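Local coordinates for 2-dehydro-3-deoxy-D-arabinonate dehydratase (Sulfolobus solfataricus, PDB 2Q18), which catalyses the metal-dependent dehydration of 2-dehydro-3-deoxy-D-arabinonate to 2,5-dioxopentanoate, a step in the oxidation of pentose sugars to 2-oxoglutarate, at residues T209-F220 and I258-L266. Residues are numbered along the deposited sequence; the frame is centred on the assembly and turned at random.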
loop_
_atom_site.group_PDB
_atom_site.type_symbol
_atom_site.label_atom_id
_atom_site.label_comp_id
_atom_site.label_asym_id
_atom_site.label_seq_id
_atom_site.Cartn_x
_atom_site.Cartn_y
_atom_site.Cartn_z
ATOM N N THR A 209 -42.570 0.506 0.669
ATOM C CA THR A 209 -43.372 0.663 -0.543
ATOM C C THR A 209 -42.525 0.368 -1.770
ATOM O O THR A 209 -41.442 0.933 -1.928
ATOM C CB THR A 209 -43.964 2.089 -0.657
ATOM O OG1 THR A 209 -44.632 2.432 0.565
ATOM C CG2 THR A 209 -44.949 2.190 -1.828
ATOM N N LEU A 210 -43.021 -0.530 -2.619
ATOM C CA LEU A 210 -42.404 -0.820 -3.909
ATOM C C LEU A 210 -43.221 -0.229 -5.059
ATOM O O LEU A 210 -44.451 -0.356 -5.090
ATOM C CB LEU A 210 -42.250 -2.333 -4.115
ATOM C CG LEU A 210 -41.891 -2.848 -5.519
ATOM C CD1 LEU A 210 -40.469 -2.465 -5.926
ATOM C CD2 LEU A 210 -42.086 -4.353 -5.628
ATOM N N LYS A 211 -42.520 0.407 -5.998
ATOM C CA LYS A 211 -43.105 0.854 -7.257
ATOM C C LYS A 211 -42.224 0.412 -8.413
ATOM O O LYS A 211 -41.001 0.590 -8.380
ATOM C CB LYS A 211 -43.256 2.377 -7.285
ATOM C CG LYS A 211 -44.385 2.908 -6.425
ATOM C CD LYS A 211 -44.284 4.414 -6.202
ATOM C CE LYS A 211 -44.600 5.207 -7.460
ATOM N NZ LYS A 211 -44.653 6.676 -7.181
ATOM N N ILE A 212 -42.848 -0.191 -9.420
ATOM C CA ILE A 212 -42.181 -0.463 -10.683
ATOM C C ILE A 212 -42.779 0.484 -11.721
ATOM O O ILE A 212 -43.980 0.435 -12.005
ATOM C CB ILE A 212 -42.340 -1.933 -11.125
ATOM C CG1 ILE A 212 -41.827 -2.880 -10.022
ATOM C CG2 ILE A 212 -41.615 -2.167 -12.456
ATOM C CD1 ILE A 212 -42.219 -4.350 -10.198
ATOM N N VAL A 213 -41.935 1.355 -12.264
ATOM C CA VAL A 213 -42.368 2.370 -13.218
ATOM C C VAL A 213 -41.899 1.981 -14.613
ATOM O O VAL A 213 -40.699 1.810 -14.853
ATOM C CB VAL A 213 -41.862 3.784 -12.826
ATOM C CG1 VAL A 213 -42.364 4.840 -13.819
ATOM C CG2 VAL A 213 -42.308 4.138 -11.416
ATOM N N ARG A 214 -42.862 1.816 -15.520
ATOM C CA ARG A 214 -42.591 1.438 -16.900
ATOM C C ARG A 214 -43.075 2.555 -17.818
ATOM O O ARG A 214 -44.266 2.859 -17.845
ATOM C CB ARG A 214 -43.306 0.126 -17.240
ATOM C CG ARG A 214 -42.998 -0.423 -18.630
ATOM C CD ARG A 214 -43.375 -1.896 -18.730
ATOM N NE ARG A 214 -42.608 -2.708 -17.787
ATOM C CZ ARG A 214 -42.788 -4.012 -17.579
ATOM N NH1 ARG A 214 -42.026 -4.648 -16.694
ATOM N NH2 ARG A 214 -43.714 -4.688 -18.257
ATOM N N GLU A 215 -42.149 3.164 -18.557
ATOM C CA GLU A 215 -42.464 4.301 -19.433
ATOM C C GLU A 215 -43.381 5.333 -18.756
ATOM O O GLU A 215 -44.373 5.777 -19.348
ATOM C CB GLU A 215 -43.069 3.812 -20.762
ATOM C CG GLU A 215 -42.065 3.103 -21.671
ATOM C CD GLU A 215 -42.697 2.522 -22.928
ATOM O OE1 GLU A 215 -43.807 1.943 -22.843
ATOM O OE2 GLU A 215 -42.070 2.631 -24.006
ATOM N N GLY A 216 -43.046 5.690 -17.512
ATOM C CA GLY A 216 -43.768 6.709 -16.745
ATOM C C GLY A 216 -44.985 6.200 -15.996
ATOM O O GLY A 216 -45.549 6.894 -15.146
ATOM N N ARG A 217 -45.375 4.972 -16.310
ATOM C CA ARG A 217 -46.575 4.344 -15.776
ATOM C C ARG A 217 -46.246 3.519 -14.525
ATOM O O ARG A 217 -45.275 2.763 -14.516
ATOM C CB ARG A 217 -47.152 3.461 -16.885
ATOM C CG ARG A 217 -48.121 2.385 -16.498
ATOM C CD ARG A 217 -47.925 1.193 -17.431
ATOM N NE ARG A 217 -49.172 0.547 -17.831
ATOM C CZ ARG A 217 -49.969 -0.156 -17.027
ATOM N NH1 ARG A 217 -49.683 -0.302 -15.739
ATOM N NH2 ARG A 217 -51.077 -0.704 -17.514
ATOM N N VAL A 218 -47.054 3.678 -13.476
ATOM C CA VAL A 218 -46.959 2.817 -12.298
ATOM C C VAL A 218 -47.477 1.424 -12.671
ATOM O O VAL A 218 -48.681 1.146 -12.618
ATOM C CB VAL A 218 -47.702 3.406 -11.077
ATOM C CG1 VAL A 218 -47.663 2.443 -9.894
ATOM C CG2 VAL A 218 -47.089 4.740 -10.676
ATOM N N PHE A 219 -46.540 0.575 -13.084
ATOM C CA PHE A 219 -46.820 -0.775 -13.552
ATOM C C PHE A 219 -47.126 -1.719 -12.387
ATOM O O PHE A 219 -47.844 -2.708 -12.546
ATOM C CB PHE A 219 -45.632 -1.264 -14.381
ATOM C CG PHE A 219 -45.788 -2.652 -14.935
ATOM C CD1 PHE A 219 -44.930 -3.669 -14.528
ATOM C CD2 PHE A 219 -46.772 -2.941 -15.878
ATOM C CE1 PHE A 219 -45.056 -4.953 -15.045
ATOM C CE2 PHE A 219 -46.909 -4.224 -16.399
ATOM C CZ PHE A 219 -46.049 -5.231 -15.983
ATOM N N PHE A 220 -46.572 -1.405 -11.220
ATOM C CA PHE A 220 -46.891 -2.109 -9.982
ATOM C C PHE A 220 -46.655 -1.191 -8.794
ATOM O O PHE A 220 -45.690 -0.427 -8.773
ATOM C CB PHE A 220 -46.057 -3.393 -9.815
ATOM C CG PHE A 220 -46.269 -4.072 -8.483
ATOM C CD1 PHE A 220 -47.263 -5.036 -8.330
ATOM C CD2 PHE A 220 -45.507 -3.715 -7.372
ATOM C CE1 PHE A 220 -47.486 -5.643 -7.095
ATOM C CE2 PHE A 220 -45.725 -4.313 -6.135
ATOM C CZ PHE A 220 -46.712 -5.283 -5.996
ATOM N N ILE A 258 -43.618 -8.030 -0.129
ATOM C CA ILE A 258 -44.192 -7.458 -1.350
ATOM C C ILE A 258 -43.758 -8.279 -2.560
ATOM O O ILE A 258 -42.584 -8.271 -2.957
ATOM C CB ILE A 258 -43.842 -5.956 -1.533
ATOM C CG1 ILE A 258 -44.267 -5.153 -0.302
ATOM C CG2 ILE A 258 -44.516 -5.392 -2.795
ATOM C CD1 ILE A 258 -43.574 -3.808 -0.154
ATOM N N VAL A 259 -44.719 -9.002 -3.128
ATOM C CA VAL A 259 -44.454 -9.928 -4.218
ATOM C C VAL A 259 -45.404 -9.645 -5.388
ATOM O O VAL A 259 -46.570 -10.052 -5.355
ATOM C CB VAL A 259 -44.602 -11.413 -3.760
ATOM C CG1 VAL A 259 -44.226 -12.366 -4.883
ATOM C CG2 VAL A 259 -43.753 -11.697 -2.517
ATOM N N PRO A 260 -44.915 -8.927 -6.421
ATOM C CA PRO A 260 -45.698 -8.726 -7.644
ATOM C C PRO A 260 -46.093 -10.049 -8.302
ATOM O O PRO A 260 -45.493 -11.096 -8.014
ATOM C CB PRO A 260 -44.737 -7.946 -8.548
ATOM C CG PRO A 260 -43.805 -7.260 -7.606
ATOM C CD PRO A 260 -43.613 -8.238 -6.488
ATOM N N GLY A 261 -47.098 -9.994 -9.175
ATOM C CA GLY A 261 -47.618 -11.183 -9.835
ATOM C C GLY A 261 -46.711 -11.716 -10.923
ATOM O O GLY A 261 -45.675 -11.121 -11.232
ATOM N N ARG A 262 -47.120 -12.836 -11.516
ATOM C CA ARG A 262 -46.336 -13.519 -12.545
ATOM C C ARG A 262 -46.219 -12.723 -13.847
ATOM O O ARG A 262 -45.322 -12.976 -14.655
ATOM C CB ARG A 262 -46.915 -14.911 -12.820
ATOM C CG ARG A 262 -45.910 -15.895 -13.419
ATOM C CD ARG A 262 -46.411 -17.332 -13.328
ATOM N NE ARG A 262 -46.577 -17.771 -11.942
ATOM C CZ ARG A 262 -47.090 -18.943 -11.575
ATOM N NH1 ARG A 262 -47.197 -19.241 -10.285
ATOM N NH2 ARG A 262 -47.498 -19.820 -12.488
ATOM N N ASP A 263 -47.124 -11.765 -14.046
ATOM C CA ASP A 263 -47.093 -10.905 -15.232
ATOM C C ASP A 263 -46.306 -9.607 -14.996
ATOM O O ASP A 263 -46.167 -8.780 -15.904
ATOM C CB ASP A 263 -48.521 -10.601 -15.720
ATOM C CG ASP A 263 -49.370 -9.878 -14.677
ATOM O OD1 ASP A 263 -49.041 -9.929 -13.469
ATOM O OD2 ASP A 263 -50.384 -9.262 -15.071
ATOM N N LYS A 264 -45.781 -9.447 -13.781
ATOM C CA LYS A 264 -45.107 -8.211 -13.375
ATOM C C LYS A 264 -43.579 -8.283 -13.452
ATOM O O LYS A 264 -42.874 -7.516 -12.790
ATOM C CB LYS A 264 -45.574 -7.773 -11.979
ATOM C CG LYS A 264 -47.070 -7.448 -11.877
ATOM C CD LYS A 264 -47.476 -6.337 -12.846
ATOM C CE LYS A 264 -48.978 -6.097 -12.858
ATOM N NZ LYS A 264 -49.447 -5.425 -11.618
ATOM N N GLY A 265 -43.076 -9.201 -14.274
ATOM C CA GLY A 265 -41.644 -9.354 -14.487
ATOM C C GLY A 265 -40.993 -8.086 -15.009
ATOM O O GLY A 265 -41.521 -7.419 -15.907
ATOM N N LEU A 266 -39.844 -7.752 -14.427
ATOM C CA LEU A 266 -39.054 -6.593 -14.828
ATOM C C LEU A 266 -38.601 -6.688 -16.279
ATOM O O LEU A 266 -38.311 -7.776 -16.777
ATOM C CB LEU A 266 -37.818 -6.484 -13.927
ATOM C CG LEU A 266 -37.731 -5.501 -12.754
ATOM C CD1 LEU A 266 -39.075 -5.088 -12.159
ATOM C CD2 LEU A 266 -36.784 -6.044 -11.678
HETATM O O HOH W 1 -43.728 -7.610 -17.312
#
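Phe-219 and Phe-220 both hold CG trans to their own backbone N (chi1 -180° and 174°); a classic beta bulge sets the two residues opposite Ile-212 in the hairpin 209-220, and the shared torsion then carries both rings to the loop 258-266, Phe-219 by the end of its ring. The example illustrates how a bulge lets consecutive residues serve one interface, here in the FAH-family fold, where the hairpin of strands 207-214 and 217-225, at the border of a five-stranded sheet within this chain, meets the loop between strands 250-253 and 271-276. Phe-220 receives Pro-260 flat on: CG lies 3.8 Å from the ring centroid, almost on the normal, a CH-pi contact over the centre of the face. At the edge of that ring come Ile-258 CG2, 3.7 Å from CE2, and the ammonium of Lys-264. A leucine in place of Phe-220 removes the flat face, and Pro-260 CG would probably be left without its CH-pi partner and Ile-258 CG2 without the ring edge. Leu-210 CD2 fills in from the strand beside it, meeting Ile-258 CG2 and Pro-260 CG, while Ile-212 CD1 comes within 3.8 Å of Leu-266 CD1 where the two side chains cross. Through Ile-258 the apolar cluster adjoins Thr-256, a substrate-binding residue.

Phe-219, by contrast, has a partner on each face. Lys-264, bent at chi2 and chi4, lays CD over one, 3.9 Å from the centroid, and carries NZ on to a weak hydrogen bond with Phe-219 O. The guanidinium of Arg-214 lies against the opposite face, offset toward the rim. Its NH1 has two partners, Gly-265 O (2.9 Å, N-H...O 152°) and the carboxylate of Asp-270, a salt bridge, which limits the guanidinium's rotation. A water links Arg-214 to the loop, accepting from NH2 and donating to Asp-263 O and Gly-265 O, the latter at 2.6 Å.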